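Local coordinates for protein copper-containing nitrite reductase (Thermus scotoductus, PDB 6HBE) that probably reduces nitrite to nitric oxide with electrons taken from cytochrome c, using bound copper in a homotrimer, at residues D261-T266 with G275-L280; I365-T370 with I438-P443; R389-V394 with I427-P432. All blocks are in the same frame, centred on the assembly; numbering follows the deposited sequence.

Interaction 1 of 3, residues D261-T266 with G275-L280; sequences DYTLVT and GALGIL
An antiparallel beta ladder of the second cupredoxin domain joins Y262, T263, L264 and V265 to L280, I279, G278 and L277. Y262 with L280 and L264 with G278 are the hydrogen-bonded pairs, and each exchanges two backbone bonds. The bond from Y262 N to L280 O is 2.9 Å and almost straight, with 174° at the hydrogen. L264 N is also 2.9 Å from G278 O, but its bond bends to 143°, with the donor above the carbonyl plane. T263 with I279 and V265 with L277 are the non-hydrogen-bonded pairs.

On their face of the sheet, L277 bridges two residues of the other strand. T263 CG2 stands anti to the backbone N (OG1 at chi1 -68°), which brings it to L277 CD2 at 3.8 Å. L277 CD1 meets V265 CG2 at 4.0 Å. M123 of a neighbouring subunit also packs on L277. The V265 side chain is about 6 Å from a bound copper. H267, just beyond the strand, is a ligand of a copper site that is probably completed by H80 and H114 of a neighbouring subunit.

The other face carries Y262, L264 and L280. L280 CB rests 3.4 Å from Y262 O. The Y262 ring leads away from L280, and its OH bonds to V258 O.

D261 OD1 forms a salt bridge with R281, while D261 CG lies 3.5 Å from I279 CG2, a methyl group.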
# COMPACT_ATOMS: atom_id res chain seq x y z
N ASP C 261 -12.17 -27.10 11.77
CA ASP C 261 -11.58 -26.28 10.69
C ASP C 261 -10.40 -25.43 11.21
O ASP C 261 -10.53 -24.77 12.24
CB ASP C 261 -12.65 -25.37 10.08
CG ASP C 261 -13.63 -26.10 9.20
OD1 ASP C 261 -13.48 -27.33 8.96
OD2 ASP C 261 -14.59 -25.43 8.72
N TYR C 262 -9.28 -25.47 10.50
CA TYR C 262 -8.12 -24.65 10.76
C TYR C 262 -7.95 -23.77 9.52
O TYR C 262 -7.57 -24.27 8.45
CB TYR C 262 -6.88 -25.53 10.99
CG TYR C 262 -6.90 -26.36 12.29
CD1 TYR C 262 -7.51 -27.62 12.32
CD2 TYR C 262 -6.31 -25.90 13.44
CE1 TYR C 262 -7.54 -28.38 13.50
CE2 TYR C 262 -6.34 -26.63 14.65
CZ TYR C 262 -6.94 -27.89 14.66
OH TYR C 262 -6.96 -28.64 15.82
N THR C 263 -8.28 -22.49 9.65
CA THR C 263 -8.43 -21.60 8.49
C THR C 263 -7.06 -21.02 8.08
O THR C 263 -6.36 -20.44 8.90
CB THR C 263 -9.47 -20.51 8.80
OG1 THR C 263 -10.76 -21.11 8.92
CG2 THR C 263 -9.54 -19.45 7.73
N LEU C 264 -6.73 -21.14 6.80
CA LEU C 264 -5.52 -20.54 6.21
C LEU C 264 -5.88 -19.16 5.66
O LEU C 264 -6.85 -19.01 4.88
CB LEU C 264 -5.02 -21.43 5.06
CG LEU C 264 -3.78 -20.98 4.30
CD1 LEU C 264 -2.56 -21.17 5.20
CD2 LEU C 264 -3.62 -21.73 2.98
N VAL C 265 -5.10 -18.15 6.03
CA VAL C 265 -5.48 -16.76 5.71
C VAL C 265 -4.22 -15.88 5.73
O VAL C 265 -3.20 -16.20 6.41
CB VAL C 265 -6.59 -16.26 6.69
CG1 VAL C 265 -6.06 -16.08 8.09
CG2 VAL C 265 -7.29 -14.99 6.19
N THR C 266 -4.30 -14.78 4.96
CA THR C 266 -3.35 -13.68 5.11
C THR C 266 -3.90 -12.69 6.12
O THR C 266 -5.06 -12.23 6.03
CB THR C 266 -2.99 -12.92 3.79
OG1 THR C 266 -2.24 -11.75 4.12
CG2 THR C 266 -4.23 -12.50 2.98
N GLY C 275 -10.57 -12.47 -1.26
CA GLY C 275 -10.52 -13.84 -1.75
C GLY C 275 -9.46 -14.76 -1.16
O GLY C 275 -9.46 -15.94 -1.48
N ALA C 276 -8.57 -14.25 -0.33
CA ALA C 276 -7.34 -15.02 0.13
C ALA C 276 -7.59 -15.60 1.52
O ALA C 276 -7.01 -15.16 2.55
CB ALA C 276 -6.12 -14.11 0.09
N LEU C 277 -8.46 -16.61 1.53
CA LEU C 277 -8.84 -17.33 2.74
C LEU C 277 -9.26 -18.74 2.27
O LEU C 277 -9.94 -18.87 1.25
CB LEU C 277 -10.01 -16.59 3.45
CG LEU C 277 -10.51 -17.14 4.82
CD1 LEU C 277 -11.08 -16.05 5.74
CD2 LEU C 277 -11.52 -18.29 4.67
N GLY C 278 -8.79 -19.78 2.97
CA GLY C 278 -9.18 -21.20 2.69
C GLY C 278 -9.26 -22.02 3.98
O GLY C 278 -8.97 -21.48 5.07
N ILE C 279 -9.70 -23.28 3.88
CA ILE C 279 -9.98 -24.12 5.07
C ILE C 279 -9.21 -25.45 4.99
O ILE C 279 -9.31 -26.13 3.96
CB ILE C 279 -11.49 -24.44 5.20
CG1 ILE C 279 -12.28 -23.18 5.49
CG2 ILE C 279 -11.76 -25.46 6.34
CD1 ILE C 279 -13.79 -23.30 5.32
N LEU C 280 -8.47 -25.80 6.05
CA LEU C 280 -7.96 -27.16 6.30
C LEU C 280 -8.96 -27.86 7.25
O LEU C 280 -9.09 -27.47 8.39
CB LEU C 280 -6.58 -27.10 6.94
CG LEU C 280 -5.54 -26.17 6.26
CD1 LEU C 280 -4.21 -26.20 6.97
CD2 LEU C 280 -5.37 -26.50 4.79

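Interaction 2 of 3, residues I365-T370 with I438-P443; sequences IPVGTT and IRVYEP
The Y441 ring lays one face on P366, the two side chains running alongside each other, in a parallel strand pair of the C-terminal, plastocyanin/azurin-like cupredoxin domain. P366 CB makes a CH-pi contact, 4.1 Å from the ring centroid and 24° off the normal. P366 CA sits above the ring centre. The Y441 chi1 of 68° sets CG between the backbone N and the carbonyl carbon, turning the ring back over the neighbouring strand. Y441 OH bonds to V327 O, which fixes the far end of the ring. P331 of a neighbouring subunit also packs on Y441.

Three backbone bonds hold the strands. I365 N binds R439 O at 3.0 Å, I365 O accepts from Y441 N at 2.8 Å, and V367 N binds Y441 O at 2.9 Å. I365 thus uses both its N-H and its carbonyl on one strand.

I365 and V440 share the face turned from Y441 and P366, and F418 packs on both. V367 CG1 meets V440 CG1 at 3.8 Å, the two side chains crossing at about a right angle. E442 and P443 pair with an antiparallel strand of a neighbouring subunit, so the sheet continues across the interface.

From P366 to T369 the chain makes a type II beta turn, with G368 at positive phi. P366 O accepts twice from T369, from its backbone N and, at 2.8 Å, from its OG1.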
# COMPACT_ATOMS: atom_id res chain seq x y z
N ILE C 365 -18.30 12.23 -24.55
CA ILE C 365 -18.11 13.69 -24.54
C ILE C 365 -19.11 14.39 -25.48
O ILE C 365 -19.52 13.80 -26.49
CB ILE C 365 -16.68 14.11 -24.96
CG1 ILE C 365 -16.23 13.36 -26.21
CG2 ILE C 365 -15.68 13.84 -23.83
CD1 ILE C 365 -14.98 13.93 -26.84
N PRO C 366 -19.51 15.64 -25.14
CA PRO C 366 -20.35 16.44 -26.08
C PRO C 366 -19.53 17.04 -27.22
O PRO C 366 -18.33 17.31 -27.05
CB PRO C 366 -20.91 17.55 -25.19
CG PRO C 366 -19.85 17.74 -24.13
CD PRO C 366 -19.26 16.36 -23.88
N VAL C 367 -20.16 17.24 -28.39
CA VAL C 367 -19.51 17.90 -29.52
C VAL C 367 -18.86 19.22 -29.12
O VAL C 367 -19.41 19.97 -28.28
CB VAL C 367 -20.48 18.13 -30.73
CG1 VAL C 367 -20.85 16.81 -31.39
CG2 VAL C 367 -21.73 18.91 -30.31
N GLY C 368 -17.69 19.50 -29.70
CA GLY C 368 -16.90 20.69 -29.36
C GLY C 368 -15.77 20.42 -28.37
O GLY C 368 -14.90 21.28 -28.17
N THR C 369 -15.76 19.23 -27.76
CA THR C 369 -14.81 18.92 -26.68
C THR C 369 -13.46 18.49 -27.23
O THR C 369 -13.38 17.79 -28.24
CB THR C 369 -15.38 17.82 -25.75
OG1 THR C 369 -16.57 18.30 -25.14
CG2 THR C 369 -14.38 17.44 -24.61
N THR C 370 -12.40 18.89 -26.53
CA THR C 370 -11.07 18.49 -26.87
C THR C 370 -10.60 17.41 -25.87
O THR C 370 -10.64 17.63 -24.66
CB THR C 370 -10.12 19.70 -26.82
OG1 THR C 370 -10.49 20.65 -27.84
CG2 THR C 370 -8.69 19.27 -27.04
N ILE C 438 -14.27 5.96 -27.56
CA ILE C 438 -14.77 7.33 -27.40
C ILE C 438 -16.11 7.46 -28.16
O ILE C 438 -16.20 7.02 -29.32
CB ILE C 438 -13.78 8.39 -27.94
CG1 ILE C 438 -12.54 8.47 -27.05
CG2 ILE C 438 -14.42 9.78 -28.01
CD1 ILE C 438 -11.40 9.27 -27.64
N ARG C 439 -17.11 8.03 -27.50
CA ARG C 439 -18.39 8.37 -28.12
C ARG C 439 -18.61 9.85 -27.96
O ARG C 439 -18.33 10.40 -26.90
CB ARG C 439 -19.54 7.65 -27.46
CG ARG C 439 -19.35 6.15 -27.35
CD ARG C 439 -20.64 5.46 -26.96
NE ARG C 439 -20.45 4.00 -26.90
CZ ARG C 439 -20.31 3.26 -25.79
NH1 ARG C 439 -20.36 3.79 -24.57
NH2 ARG C 439 -20.14 1.95 -25.90
N VAL C 440 -19.12 10.49 -29.02
CA VAL C 440 -19.34 11.93 -29.05
C VAL C 440 -20.83 12.18 -29.28
O VAL C 440 -21.38 11.71 -30.27
CB VAL C 440 -18.50 12.62 -30.15
CG1 VAL C 440 -18.59 14.14 -30.03
CG2 VAL C 440 -17.04 12.18 -30.08
N TYR C 441 -21.46 12.91 -28.37
CA TYR C 441 -22.90 13.11 -28.41
C TYR C 441 -23.27 14.55 -28.75
O TYR C 441 -22.47 15.46 -28.57
CB TYR C 441 -23.59 12.62 -27.12
CG TYR C 441 -23.30 13.40 -25.84
CD1 TYR C 441 -22.25 13.03 -25.01
CD2 TYR C 441 -24.12 14.45 -25.44
CE1 TYR C 441 -22.00 13.72 -23.82
CE2 TYR C 441 -23.87 15.15 -24.27
CZ TYR C 441 -22.81 14.78 -23.45
OH TYR C 441 -22.56 15.48 -22.29
N GLU C 442 -24.49 14.72 -29.26
CA GLU C 442 -25.03 16.02 -29.69
C GLU C 442 -26.55 15.99 -29.53
O GLU C 442 -27.16 14.95 -29.79
CB GLU C 442 -24.67 16.31 -31.16
CG GLU C 442 -25.26 17.59 -31.75
CD GLU C 442 -24.96 17.76 -33.24
OE1 GLU C 442 -25.54 17.01 -34.07
OE2 GLU C 442 -24.13 18.64 -33.56
N PRO C 443 -27.18 17.11 -29.13
CA PRO C 443 -28.65 17.10 -29.06
C PRO C 443 -29.30 16.82 -30.44
O PRO C 443 -28.80 17.31 -31.45
CB PRO C 443 -28.99 18.51 -28.56
CG PRO C 443 -27.74 19.02 -27.94
CD PRO C 443 -26.63 18.42 -28.75

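Interaction 3 of 3, residues R389-V394 with I427-P432; sequences RHDAVV and ICSIHP. With CU (copper (II) ion), chain L.
The type 1 copper site of the third domain draws H390, C428 and H431 together. H390 ND1 and H431 ND1 each bind the copper at 2.0 Å, and C428 SG binds it at 2.3 Å. M434 completes the ligands. The imidazoles meet rim to rim with their planes at 59°. C428 SG lies in plane at the H390 ring edge.

The thiolate also accepts two backbone N-H groups. D391 N donates to C428 SG at 3.6 Å, nearly straight at 168°, and H431 N donates to the same sulfur from its own loop. These bonds probably temper the sulfur's charge. H390 NE2 bonds to D377 OD2, a second-shell contact that, with the copper bond, helps fix the ring's rotation.

As in other cupredoxins, one histidine comes from an earlier loop, the other ligands from the loop before the last strand. With chi1 at 66°, CG between backbone N and carbonyl carbon, D391 ties these loops through both oxygens. OD1 takes S429 N at 2.8 Å on the syn side; OD2 takes S429 OG at 2.6 Å through its syn lone pair.

Farther from the copper, V393 and I427 form an antiparallel hydrogen-bonded pair, with V393 CG2 3.6 Å from I427 CG1.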
# COMPACT_ATOMS: atom_id res chain seq x y z
N ARG C 389 6.04 3.02 -24.65
CA ARG C 389 5.45 3.92 -25.63
C ARG C 389 4.12 3.39 -26.12
O ARG C 389 3.93 2.18 -26.20
CB ARG C 389 6.38 4.11 -26.85
CG ARG C 389 7.55 5.04 -26.63
CD ARG C 389 8.32 5.37 -27.94
NE ARG C 389 8.53 4.17 -28.75
CZ ARG C 389 9.51 3.26 -28.61
NH1 ARG C 389 10.47 3.38 -27.71
NH2 ARG C 389 9.53 2.20 -29.43
N HIS C 390 3.21 4.29 -26.43
CA HIS C 390 1.86 3.97 -26.91
C HIS C 390 1.39 4.96 -27.95
O HIS C 390 1.83 6.13 -27.97
CB HIS C 390 0.82 4.00 -25.78
CG HIS C 390 1.14 3.11 -24.64
ND1 HIS C 390 1.15 1.74 -24.77
CD2 HIS C 390 1.53 3.38 -23.37
CE1 HIS C 390 1.50 1.20 -23.62
NE2 HIS C 390 1.73 2.17 -22.75
N ASP C 391 0.44 4.50 -28.78
CA ASP C 391 -0.37 5.37 -29.62
C ASP C 391 -1.82 4.98 -29.45
O ASP C 391 -2.16 4.05 -28.67
CB ASP C 391 0.12 5.35 -31.10
CG ASP C 391 -0.06 3.98 -31.81
OD1 ASP C 391 -0.87 3.13 -31.39
OD2 ASP C 391 0.61 3.77 -32.86
N ALA C 392 -2.71 5.69 -30.15
CA ALA C 392 -4.11 5.32 -30.21
C ALA C 392 -4.54 5.39 -31.70
O ALA C 392 -4.37 6.44 -32.31
CB ALA C 392 -4.94 6.28 -29.38
N VAL C 393 -5.07 4.28 -32.23
CA VAL C 393 -5.46 4.13 -33.67
C VAL C 393 -6.88 3.53 -33.77
O VAL C 393 -7.15 2.44 -33.25
CB VAL C 393 -4.44 3.26 -34.47
CG1 VAL C 393 -3.01 3.71 -34.23
CG2 VAL C 393 -4.53 1.77 -34.14
N VAL C 394 -7.81 4.25 -34.40
CA VAL C 394 -9.17 3.74 -34.53
C VAL C 394 -9.19 2.52 -35.46
O VAL C 394 -8.56 2.53 -36.54
CB VAL C 394 -10.13 4.82 -35.04
CG1 VAL C 394 -11.52 4.24 -35.34
CG2 VAL C 394 -10.26 5.92 -34.02
N ILE C 427 -7.35 1.07 -30.60
CA ILE C 427 -6.31 0.25 -29.96
C ILE C 427 -4.99 0.99 -29.96
O ILE C 427 -4.84 2.05 -30.58
CB ILE C 427 -6.12 -1.15 -30.64
CG1 ILE C 427 -5.63 -1.04 -32.10
CG2 ILE C 427 -7.41 -1.95 -30.58
CD1 ILE C 427 -5.35 -2.37 -32.77
N CYS C 428 -4.00 0.42 -29.28
CA CYS C 428 -2.61 0.77 -29.51
C CYS C 428 -2.00 -0.16 -30.56
O CYS C 428 -2.13 -1.39 -30.46
CB CYS C 428 -1.83 0.69 -28.21
SG CYS C 428 -0.08 0.97 -28.38
N SER C 429 -1.32 0.40 -31.56
CA SER C 429 -0.75 -0.43 -32.63
C SER C 429 0.47 -1.22 -32.15
O SER C 429 0.74 -2.29 -32.68
CB SER C 429 -0.40 0.43 -33.88
OG SER C 429 0.66 1.32 -33.63
N ILE C 430 1.13 -0.71 -31.11
CA ILE C 430 2.30 -1.38 -30.52
C ILE C 430 1.83 -2.60 -29.72
O ILE C 430 2.44 -3.69 -29.80
CB ILE C 430 3.13 -0.39 -29.65
CG1 ILE C 430 3.56 0.82 -30.50
CG2 ILE C 430 4.39 -1.04 -29.05
CD1 ILE C 430 4.19 1.98 -29.74
N HIS C 431 0.78 -2.40 -28.92
CA HIS C 431 0.19 -3.41 -28.03
C HIS C 431 -1.30 -3.58 -28.39
O HIS C 431 -2.18 -2.97 -27.78
CB HIS C 431 0.34 -2.96 -26.56
CG HIS C 431 1.70 -2.46 -26.20
ND1 HIS C 431 2.01 -1.11 -26.10
CD2 HIS C 431 2.84 -3.13 -25.92
CE1 HIS C 431 3.28 -0.98 -25.76
NE2 HIS C 431 3.81 -2.19 -25.66
N PRO C 432 -1.61 -4.43 -29.40
CA PRO C 432 -2.97 -4.41 -29.98
C PRO C 432 -4.12 -4.89 -29.08
O PRO C 432 -5.27 -4.65 -29.40
CB PRO C 432 -2.85 -5.27 -31.26
CG PRO C 432 -1.51 -5.95 -31.19
CD PRO C 432 -0.72 -5.43 -30.03
CU CU L . 0.80 0.47 -26.34

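In the fold
Interaction 1 comes first along the chain, in the second cupredoxin domain. Interactions 2 and 3 follow in the third, plastocyanin/azurin-like domain, with both segments of interaction 3 falling between those of interaction 2. Interactions 2 and 3 reach the same five-stranded sheet. Strand 422-427 lies between strands 435-443 and 393-398, and the centres of these contacts are 22 Å apart. Interaction 1 is 50 Å from interaction 2 and 42 Å from interaction 3, centre to centre. Interactions 1 and 2 both touch a neighbouring subunit. Interaction 3 binds its copper with residues of one chain, and the side chain of H431 is about 10 Å from another copper, a spacing consistent with electron transfer between the sites.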